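Local coordinates for bifunctional GH43-CE protein (Bacteroides eggerthii, PDB 6MLY) that probably degrades arabinoxylans, joining a family 43 glycoside hydrolase, perhaps a beta-xylosidase, to a carbohydrate esterase in one chain, at residues A[317-322]-A[343-348]; A[33-38]-A[61-66]; A[606-611]-A[615-620]. One frame throughout, in Å; residues are numbered along the deposited sequence.

Interaction 1: A[317-322]-A[343-348]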
loop_
_atom_site.group_PDB
_atom_site.type_symbol
_atom_site.label_atom_id
_atom_site.label_comp_id
_atom_site.label_asym_id
_atom_site.label_seq_id
_atom_site.Cartn_x
_atom_site.Cartn_y
_atom_site.Cartn_z
ATOM N N ASP A 317 2.077 -19.362 -8.216
ATOM C CA ASP A 317 2.867 -20.585 -8.068
ATOM C C ASP A 317 2.198 -21.503 -7.044
ATOM O O ASP A 317 2.072 -21.145 -5.880
ATOM C CB ASP A 317 4.309 -20.286 -7.644
ATOM C CG ASP A 317 5.329 -21.333 -8.075
ATOM O OD1 ASP A 317 4.915 -22.433 -8.506
ATOM O OD2 ASP A 317 6.538 -21.039 -7.985
ATOM N N ASP A 318 1.801 -22.697 -7.499
ATOM C CA ASP A 318 1.172 -23.711 -6.653
ATOM C C ASP A 318 2.249 -24.505 -5.898
ATOM O O ASP A 318 1.923 -25.359 -5.063
ATOM C CB ASP A 318 0.260 -24.628 -7.481
ATOM C CG ASP A 318 0.962 -25.441 -8.560
ATOM O OD1 ASP A 318 2.156 -25.192 -8.807
ATOM O OD2 ASP A 318 0.304 -26.321 -9.150
ATOM N N PHE A 319 3.522 -24.226 -6.212
ATOM C CA PHE A 319 4.707 -24.867 -5.624
ATOM C C PHE A 319 4.662 -26.384 -5.861
ATOM O O PHE A 319 5.160 -27.168 -5.047
ATOM C CB PHE A 319 4.863 -24.460 -4.156
ATOM C CG PHE A 319 5.234 -23.010 -3.964
ATOM C CD1 PHE A 319 6.419 -22.508 -4.480
ATOM C CD2 PHE A 319 4.399 -22.141 -3.279
ATOM C CE1 PHE A 319 6.760 -21.175 -4.313
ATOM C CE2 PHE A 319 4.742 -20.807 -3.111
ATOM C CZ PHE A 319 5.923 -20.328 -3.625
ATOM N N ASN A 320 4.091 -26.765 -7.011
ATOM C CA ASN A 320 4.081 -28.125 -7.531
ATOM C C ASN A 320 4.999 -28.178 -8.746
ATOM O O ASN A 320 4.899 -27.319 -9.622
ATOM C CB ASN A 320 2.694 -28.576 -7.996
ATOM C CG ASN A 320 2.031 -29.576 -7.078
ATOM O OD1 ASN A 320 2.673 -30.499 -6.578
ATOM N ND2 ASN A 320 0.734 -29.416 -6.895
ATOM N N ARG A 321 5.843 -29.211 -8.795
ATOM C CA ARG A 321 6.853 -29.356 -9.812
ATOM C C ARG A 321 6.740 -30.756 -10.425
ATOM O O ARG A 321 6.685 -31.749 -9.700
ATOM C CB ARG A 321 8.236 -29.099 -9.204
ATOM C CG ARG A 321 8.412 -27.708 -8.607
ATOM C CD ARG A 321 8.206 -26.580 -9.607
ATOM N NE ARG A 321 8.497 -25.267 -9.038
ATOM C CZ ARG A 321 7.595 -24.432 -8.524
ATOM N NH1 ARG A 321 6.304 -24.722 -8.578
ATOM N NH2 ARG A 321 7.989 -23.309 -7.951
ATOM N N LYS A 322 6.674 -30.796 -11.765
ATOM C CA LYS A 322 6.815 -32.014 -12.568
ATOM C C LYS A 322 8.301 -32.406 -12.609
ATOM O O LYS A 322 9.144 -31.719 -12.032
ATOM C CB LYS A 322 6.263 -31.786 -13.982
ATOM C CG LYS A 322 7.101 -30.872 -14.875
ATOM C CD LYS A 322 7.427 -31.446 -16.248
ATOM C CE LYS A 322 8.501 -30.661 -16.977
ATOM N NZ LYS A 322 9.101 -31.431 -18.093
ATOM N N TRP A 343 15.862 -23.138 2.199
ATOM C CA TRP A 343 14.565 -23.310 1.531
ATOM C C TRP A 343 14.557 -24.651 0.796
ATOM O O TRP A 343 15.611 -25.230 0.551
ATOM C CB TRP A 343 14.233 -22.137 0.596
ATOM C CG TRP A 343 15.099 -22.007 -0.621
ATOM C CD1 TRP A 343 16.291 -21.348 -0.710
ATOM C CD2 TRP A 343 14.822 -22.506 -1.942
ATOM N NE1 TRP A 343 16.782 -21.419 -1.985
ATOM C CE2 TRP A 343 15.909 -22.129 -2.765
ATOM C CE3 TRP A 343 13.776 -23.244 -2.511
ATOM C CZ2 TRP A 343 15.975 -22.457 -4.120
ATOM C CZ3 TRP A 343 13.844 -23.570 -3.851
ATOM C CH2 TRP A 343 14.930 -23.182 -4.643
ATOM N N SER A 344 13.356 -25.141 0.476
ATOM C CA SER A 344 13.199 -26.436 -0.169
ATOM C C SER A 344 11.788 -26.579 -0.751
ATOM O O SER A 344 10.854 -25.934 -0.282
ATOM C CB SER A 344 13.502 -27.550 0.795
ATOM O OG SER A 344 13.320 -28.812 0.172
ATOM N N LEU A 345 11.667 -27.428 -1.778
ATOM C CA LEU A 345 10.381 -27.787 -2.386
ATOM C C LEU A 345 10.136 -29.301 -2.321
ATOM O O LEU A 345 9.104 -29.758 -2.794
ATOM C CB LEU A 345 10.360 -27.315 -3.843
ATOM C CG LEU A 345 10.220 -25.810 -4.052
ATOM C CD1 LEU A 345 10.471 -25.444 -5.505
ATOM C CD2 LEU A 345 8.849 -25.318 -3.613
ATOM N N SER A 346 11.074 -30.071 -1.756
ATOM C CA SER A 346 10.903 -31.517 -1.613
ATOM C C SER A 346 10.676 -31.895 -0.139
ATOM O O SER A 346 10.407 -33.061 0.165
ATOM C CB SER A 346 12.066 -32.266 -2.221
ATOM O OG SER A 346 13.262 -32.049 -1.490
ATOM N N ALA A 347 10.764 -30.904 0.759
ATOM C CA ALA A 347 10.530 -31.080 2.191
ATOM C C ALA A 347 9.065 -31.466 2.424
ATOM O O ALA A 347 8.769 -32.378 3.184
ATOM C CB ALA A 347 10.893 -29.815 2.929
ATOM N N ARG A 348 8.165 -30.741 1.756
ATOM C CA ARG A 348 6.743 -31.048 1.703
ATOM C C ARG A 348 6.284 -30.824 0.256
ATOM O O ARG A 348 6.406 -29.715 -0.262
ATOM C CB ARG A 348 5.995 -30.170 2.712
ATOM C CG ARG A 348 4.623 -30.697 3.117
ATOM C CD ARG A 348 3.873 -29.778 4.069
ATOM N NE ARG A 348 2.505 -30.223 4.292
ATOM C CZ ARG A 348 1.627 -29.622 5.093
ATOM N NH1 ARG A 348 1.959 -28.531 5.762
ATOM N NH2 ARG A 348 0.412 -30.123 5.215
#

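Interaction 2: A[33-38]-A[61-66]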
loop_
_atom_site.group_PDB
_atom_site.type_symbol
_atom_site.label_atom_id
_atom_site.label_comp_id
_atom_site.label_asym_id
_atom_site.label_seq_id
_atom_site.Cartn_x
_atom_site.Cartn_y
_atom_site.Cartn_z
ATOM N N MET A 33 16.176 -0.193 -19.536
ATOM C CA MET A 33 15.993 -1.143 -20.611
ATOM C C MET A 33 17.148 -1.004 -21.610
ATOM O O MET A 33 17.605 0.099 -21.911
ATOM C CB MET A 33 14.670 -0.902 -21.343
ATOM C CG MET A 33 13.454 -1.316 -20.545
ATOM S SD MET A 33 11.905 -1.024 -21.440
ATOM C CE MET A 33 11.827 0.765 -21.401
ATOM N N SER A 34 17.621 -2.156 -22.088
ATOM C CA SER A 34 18.440 -2.272 -23.269
ATOM C C SER A 34 17.746 -3.268 -24.203
ATOM O O SER A 34 17.676 -4.453 -23.898
ATOM C CB SER A 34 19.843 -2.697 -22.914
ATOM O OG SER A 34 20.719 -2.602 -24.029
ATOM N N MET A 35 17.217 -2.755 -25.319
ATOM C CA MET A 35 16.350 -3.507 -26.224
ATOM C C MET A 35 17.060 -3.742 -27.567
ATOM O O MET A 35 17.906 -2.950 -28.011
ATOM C CB MET A 35 15.047 -2.738 -26.463
ATOM C CG MET A 35 13.901 -3.589 -26.985
ATOM S SD MET A 35 12.340 -2.665 -27.035
ATOM C CE MET A 35 11.930 -2.667 -25.291
ATOM N N LEU A 36 16.713 -4.857 -28.211
ATOM C CA LEU A 36 17.105 -5.092 -29.582
ATOM C C LEU A 36 16.118 -6.059 -30.238
ATOM O O LEU A 36 15.306 -6.713 -29.556
ATOM C CB LEU A 36 18.551 -5.610 -29.651
ATOM C CG LEU A 36 18.873 -6.899 -28.892
ATOM C CD1 LEU A 36 18.288 -8.123 -29.580
ATOM C CD2 LEU A 36 20.374 -7.063 -28.748
ATOM N N ARG A 37 16.205 -6.100 -31.573
ATOM C CA ARG A 37 15.442 -6.979 -32.427
ATOM C C ARG A 37 16.404 -7.977 -33.072
ATOM O O ARG A 37 17.559 -7.658 -33.297
ATOM C CB ARG A 37 14.714 -6.163 -33.498
ATOM C CG ARG A 37 13.848 -6.992 -34.432
ATOM C CD ARG A 37 12.867 -6.140 -35.215
ATOM N NE ARG A 37 13.530 -5.363 -36.246
ATOM C CZ ARG A 37 14.004 -5.884 -37.372
ATOM N NH1 ARG A 37 13.809 -7.167 -37.627
ATOM N NH2 ARG A 37 14.677 -5.132 -38.227
ATOM N N VAL A 38 15.913 -9.186 -33.338
ATOM C CA VAL A 38 16.637 -10.184 -34.105
ATOM C C VAL A 38 15.597 -10.980 -34.897
ATOM O O VAL A 38 15.044 -11.963 -34.406
ATOM C CB VAL A 38 17.496 -11.110 -33.216
ATOM C CG1 VAL A 38 18.419 -11.986 -34.055
ATOM C CG2 VAL A 38 18.295 -10.348 -32.170
ATOM N N ASN A 61 7.372 -10.578 -29.052
ATOM C CA ASN A 61 7.180 -10.788 -30.485
ATOM C C ASN A 61 6.452 -9.588 -31.114
ATOM O O ASN A 61 6.408 -9.477 -32.344
ATOM C CB ASN A 61 6.433 -12.100 -30.751
ATOM C CG ASN A 61 7.355 -13.297 -30.851
ATOM O OD1 ASN A 61 8.211 -13.358 -31.737
ATOM N ND2 ASN A 61 7.177 -14.262 -29.962
ATOM N N ASP A 62 5.898 -8.696 -30.278
ATOM C CA ASP A 62 4.996 -7.635 -30.741
ATOM C C ASP A 62 5.337 -6.270 -30.112
ATOM O O ASP A 62 4.664 -5.288 -30.415
ATOM C CB ASP A 62 3.536 -8.025 -30.474
ATOM C CG ASP A 62 3.208 -8.442 -29.043
ATOM O OD1 ASP A 62 4.019 -8.160 -28.136
ATOM O OD2 ASP A 62 2.132 -9.044 -28.842
ATOM N N LEU A 63 6.378 -6.207 -29.263
ATOM C CA LEU A 63 6.743 -5.017 -28.439
ATOM C C LEU A 63 5.707 -4.736 -27.336
ATOM O O LEU A 63 5.822 -3.720 -26.655
ATOM C CB LEU A 63 6.901 -3.774 -29.325
ATOM C CG LEU A 63 8.136 -3.727 -30.223
ATOM C CD1 LEU A 63 7.983 -2.644 -31.276
ATOM C CD2 LEU A 63 9.397 -3.496 -29.404
ATOM N N VAL A 64 4.726 -5.629 -27.147
ATOM C CA VAL A 64 3.568 -5.369 -26.269
ATOM C C VAL A 64 3.503 -6.445 -25.176
ATOM O O VAL A 64 3.453 -6.130 -23.994
ATOM C CB VAL A 64 2.254 -5.312 -27.074
ATOM C CG1 VAL A 64 1.056 -5.004 -26.194
ATOM C CG2 VAL A 64 2.329 -4.314 -28.215
ATOM N N ASN A 65 3.488 -7.712 -25.600
ATOM C CA ASN A 65 3.423 -8.864 -24.723
ATOM C C ASN A 65 4.841 -9.386 -24.465
ATOM O O ASN A 65 5.482 -9.931 -25.365
ATOM C CB ASN A 65 2.502 -9.931 -25.315
ATOM C CG ASN A 65 1.077 -9.437 -25.455
ATOM O OD1 ASN A 65 0.487 -8.930 -24.500
ATOM N ND2 ASN A 65 0.517 -9.575 -26.646
ATOM N N TRP A 66 5.303 -9.207 -23.222
ATOM C CA TRP A 66 6.650 -9.535 -22.776
ATOM C C TRP A 66 6.615 -10.776 -21.880
ATOM O O TRP A 66 5.561 -11.140 -21.362
ATOM C CB TRP A 66 7.259 -8.331 -22.050
ATOM C CG TRP A 66 7.496 -7.165 -22.960
ATOM C CD1 TRP A 66 6.642 -6.133 -23.226
ATOM C CD2 TRP A 66 8.672 -6.926 -23.757
ATOM N NE1 TRP A 66 7.206 -5.268 -24.127
ATOM C CE2 TRP A 66 8.451 -5.727 -24.468
ATOM C CE3 TRP A 66 9.884 -7.604 -23.933
ATOM C CZ2 TRP A 66 9.400 -5.195 -25.337
ATOM C CZ3 TRP A 66 10.818 -7.080 -24.797
ATOM C CH2 TRP A 66 10.578 -5.892 -25.490
#

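Interaction 3: A[606-611]-A[615-620]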
loop_
_atom_site.group_PDB
_atom_site.type_symbol
_atom_site.label_atom_id
_atom_site.label_comp_id
_atom_site.label_asym_id
_atom_site.label_seq_id
_atom_site.Cartn_x
_atom_site.Cartn_y
_atom_site.Cartn_z
ATOM N N ARG A 606 -21.762 14.869 4.824
ATOM C CA ARG A 606 -22.012 15.574 3.567
ATOM C C ARG A 606 -21.220 14.897 2.443
ATOM O O ARG A 606 -21.748 14.686 1.360
ATOM C CB ARG A 606 -21.631 17.054 3.679
ATOM C CG ARG A 606 -22.722 17.945 4.250
ATOM C CD ARG A 606 -22.348 19.412 4.180
ATOM N NE ARG A 606 -21.127 19.712 4.916
ATOM C CZ ARG A 606 -21.064 20.493 5.988
ATOM N NH1 ARG A 606 -22.117 21.207 6.340
ATOM N NH2 ARG A 606 -19.954 20.568 6.701
ATOM N N PHE A 607 -19.960 14.552 2.728
ATOM C CA PHE A 607 -19.077 13.925 1.749
ATOM C C PHE A 607 -19.653 12.576 1.293
ATOM O O PHE A 607 -19.635 12.261 0.100
ATOM C CB PHE A 607 -17.669 13.754 2.326
ATOM C CG PHE A 607 -16.704 13.060 1.402
ATOM C CD1 PHE A 607 -16.025 13.770 0.424
ATOM C CD2 PHE A 607 -16.490 11.693 1.496
ATOM C CE1 PHE A 607 -15.141 13.130 -0.432
ATOM C CE2 PHE A 607 -15.604 11.057 0.637
ATOM C CZ PHE A 607 -14.933 11.775 -0.323
ATOM N N ILE A 608 -20.150 11.795 2.259
ATOM C CA ILE A 608 -20.629 10.429 2.045
ATOM C C ILE A 608 -21.775 10.421 1.025
ATOM O O ILE A 608 -21.835 9.539 0.175
ATOM C CB ILE A 608 -21.043 9.793 3.390
ATOM C CG1 ILE A 608 -19.818 9.445 4.241
ATOM C CG2 ILE A 608 -21.950 8.584 3.196
ATOM C CD1 ILE A 608 -18.791 8.590 3.530
ATOM N N ARG A 609 -22.688 11.387 1.143
ATOM C CA ARG A 609 -23.861 11.449 0.283
ATOM C C ARG A 609 -23.415 11.870 -1.120
ATOM O O ARG A 609 -23.837 11.286 -2.115
ATOM C CB ARG A 609 -24.911 12.400 0.872
ATOM C CG ARG A 609 -25.609 11.862 2.117
ATOM C CD ARG A 609 -26.991 12.451 2.344
ATOM N NE ARG A 609 -27.734 11.739 3.374
ATOM C CZ ARG A 609 -27.641 11.975 4.684
ATOM N NH1 ARG A 609 -26.744 12.832 5.140
ATOM N NH2 ARG A 609 -28.441 11.350 5.537
ATOM N N ALA A 610 -22.528 12.867 -1.173
ATOM C CA ALA A 610 -22.093 13.491 -2.410
ATOM C C ALA A 610 -21.281 12.502 -3.258
ATOM O O ALA A 610 -21.296 12.584 -4.490
ATOM C CB ALA A 610 -21.293 14.728 -2.089
ATOM N N ASN A 611 -20.578 11.576 -2.590
ATOM C CA ASN A 611 -19.726 10.593 -3.253
ATOM C C ASN A 611 -20.320 9.186 -3.110
ATOM O O ASN A 611 -19.607 8.196 -3.259
ATOM C CB ASN A 611 -18.295 10.658 -2.712
ATOM C CG ASN A 611 -17.560 11.905 -3.159
ATOM O OD1 ASN A 611 -16.762 11.861 -4.105
ATOM N ND2 ASN A 611 -17.838 13.020 -2.501
ATOM N N TYR A 615 -18.760 4.854 -4.078
ATOM C CA TYR A 615 -18.375 3.820 -3.089
ATOM C C TYR A 615 -19.545 2.876 -2.769
ATOM O O TYR A 615 -19.499 2.182 -1.763
ATOM C CB TYR A 615 -17.866 4.463 -1.795
ATOM C CG TYR A 615 -16.693 5.399 -1.948
ATOM C CD1 TYR A 615 -15.416 4.916 -2.176
ATOM C CD2 TYR A 615 -16.851 6.772 -1.837
ATOM C CE1 TYR A 615 -14.331 5.768 -2.303
ATOM C CE2 TYR A 615 -15.778 7.639 -1.958
ATOM C CZ TYR A 615 -14.512 7.135 -2.192
ATOM O OH TYR A 615 -13.448 7.982 -2.319
ATOM N N LYS A 616 -20.571 2.850 -3.631
ATOM C CA LYS A 616 -21.722 1.934 -3.540
ATOM C C LYS A 616 -22.443 2.123 -2.194
ATOM O O LYS A 616 -22.815 1.141 -1.541
ATOM C CB LYS A 616 -21.271 0.480 -3.738
ATOM C CG LYS A 616 -20.582 0.175 -5.066
ATOM C CD LYS A 616 -20.523 -1.308 -5.416
ATOM C CE LYS A 616 -19.741 -2.139 -4.417
ATOM N NZ LYS A 616 -19.746 -3.585 -4.757
ATOM N N LEU A 617 -22.651 3.388 -1.798
ATOM C CA LEU A 617 -23.256 3.738 -0.499
ATOM C C LEU A 617 -24.708 4.193 -0.696
ATOM O O LEU A 617 -24.964 5.230 -1.309
ATOM C CB LEU A 617 -22.433 4.840 0.179
ATOM C CG LEU A 617 -20.967 4.505 0.460
ATOM C CD1 LEU A 617 -20.296 5.616 1.254
ATOM C CD2 LEU A 617 -20.830 3.180 1.194
ATOM N N ASP A 618 -25.637 3.392 -0.157
ATOM C CA ASP A 618 -27.056 3.712 -0.059
ATOM C C ASP A 618 -27.236 4.662 1.129
ATOM O O ASP A 618 -27.313 4.218 2.273
ATOM C CB ASP A 618 -27.896 2.438 0.094
ATOM C CG ASP A 618 -29.406 2.643 0.095
ATOM O OD1 ASP A 618 -29.857 3.769 0.386
ATOM O OD2 ASP A 618 -30.127 1.661 -0.188
ATOM N N THR A 619 -27.304 5.967 0.845
ATOM C CA THR A 619 -27.435 6.990 1.879
ATOM C C THR A 619 -28.914 7.325 2.122
ATOM O O THR A 619 -29.239 8.463 2.456
ATOM C CB THR A 619 -26.635 8.242 1.504
ATOM O OG1 THR A 619 -27.274 8.851 0.382
ATOM C CG2 THR A 619 -25.192 7.931 1.178
ATOM N N SER A 620 -29.800 6.340 1.929
ATOM C CA SER A 620 -31.152 6.398 2.460
ATOM C C SER A 620 -31.091 6.135 3.972
ATOM O O SER A 620 -31.989 6.530 4.707
ATOM C CB SER A 620 -32.073 5.431 1.753
ATOM O OG SER A 620 -31.823 4.090 2.150
#

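Interaction 1: A[317-322]-A[343-348]
Two successive Asx turns, 317-319 and 318-320, fold the loop whose F319 and R321 meet L345. The two methyls of L345 part company. CD2 approaches F319 at CD1, 3.8 Å away, and the two side chains cross at about a right angle; CD1 lies 4.1 Å from R321 NE and about as far from NH2. With CG anti to the carbonyl carbon of L345 (chi1 -73°), this torsion puts one methyl beside the ring and the other beside the guanidinium. No hydrogen bond spans the segments, and the 142 Å² they bury together marks a modest contact carried by one leucine. L345 directly follows strand 343-344, the outermost strand of a seven-stranded antiparallel sheet of the concanavalin A-like domain.

The loop side is organised from within. R321 grips D317 end-on, NH1 to OD1 and NH2 to OD2, each at 2.7 Å and on the syn side of the carboxylate. D317 OD1 also receives F319 N from above its plane, closing the first Asx turn, while D317 CB stands over the centre of the F319 ring. R321 NH1 further donates to N320 O at 3.1 Å, and a bend at chi2 (-59°) folds the arginine back over its own loop to make these bonds. A methionine here would remove the guanidinium and would probably leave the D317 carboxylate without its ion-pair mate. Outside the loop, R321 NE donates to A327 O and D317 OD2 accepts from W332 NE1. L352 of strand 352-355 touches both F319 and L345.

Interaction 2: A[33-38]-A[61-66]
Apolar contact through M35 holds strand 34-38 to the turn at 61-66, with L63 and W66 as its partners. M35 SD lies 3.9 Å from L63 CD2, and M35 CE approaches the far corner of the indole, 3.5 Å from W66 CH2 and 3.6 Å from CZ2. All three residues are buried, yet the segments cover only 110 Å² of each other in total, so a few side-chain atoms make the whole contact.

The second kind of interaction is Met-aromatic. The sulfur sits 5.2 Å from the centroid of the six-membered ring of W66 and 76° off the ring normal, which places M35 SD at the edge of the ring. The methionine runs out extended, CG anti to the backbone N (chi1 -161°), and bends at chi3 (-76°); that last turn swings CE toward the indole while the sulfur stays beside L63.

Hydrogen bonds act within 61-66 and none crosses to the strand. D62 OD1 accepts from V64 N and N65 N, both from the same face of the carboxylate, forming an Asx turn and the wider Asx motif. W66 NE1 adds a weak bond to L63 O at 3.3 Å, linking the two residues that receive M35.

In this four-stranded antiparallel sheet, a blade of the beta-propeller expected of family 43, strands 34-38 and 66-71 are outermost. The contact joins the first strand, across 41-45 and 56-60, to the loop before 66-71, where L63 also touches Y42 and W66 touches M44 and M58.

Interaction 3: A[606-611]-A[615-620]
I608 and L617 meet in the close-packed part of this contact between helix 596-610 and strand 617-619. I608 CG2 lies 3.9 Å from L617 CD1 and equally far from T619 CG2, so one branch methyl sits against two residues of the strand; I608 CD1 adds a second approach to L617 CD1.

Looser is the ring approach nearer the helix end, where F607 CE2 and Y615 CE2 come only to 4.3 Å. Beside it, N611 O lies 3.4 Å from Y615 CD2, and N611 CB is 4.0 Å from Y615 CE2. N611 itself is tied back to the last turn: its ND2 donates to F607 O at 3.3 Å, in the plane of its own amide, and the same oxygen receives N611 N. With ND2 held this way, it lies over one face of the F607 ring, toward its rim.

R609 and T619, both partly exposed, form the solvent-facing side, still closely fitted. Here the aliphatic part of the arginine does the touching, R609 CG lying 3.8 Å from T619 CB. T619 OG1 falls between backbone N and carbonyl carbon (chi1 69°), which leaves CG2 beside the helix backbone, 3.9 Å from I608 O. The guanidinium edge faces T619 O, but no hydrogen bond forms there; R609 NH2 instead donates to R668 O.

The segment axes pass 8.8 Å apart at 114°. This is the return from helix to sheet in a beta-alpha-beta crossover of the alpha/beta-hydrolase fold: strand 579-584 leads into helix 596-610, and strand 617-619 comes back parallel to 546-552. I608 touches V582 and L617 touches A580 on 579-584, while L617 also rests on V548 of 546-552.

From the N terminus, interaction 2 comes first, closing a loop of 22 intervening residues, 13 of them in strands, across the four-stranded sheet of the family 43 domain. Interaction 1 follows, spanning 20 residues and bringing the loop 317-322 to L345, just beyond edge strand 343-344 of the concanavalin A-like domain. Interaction 3 is the shortest closure: three residues separate 606-611, at the end of helix 596-610, from 615-620 in the esterase domain. The three lie in series, without nesting or crossing. Interactions 1 and 2 have centres about 32 Å apart, and interaction 3 lies about 48 Å and 46 Å from them, again between centres; each is confined to its own domain.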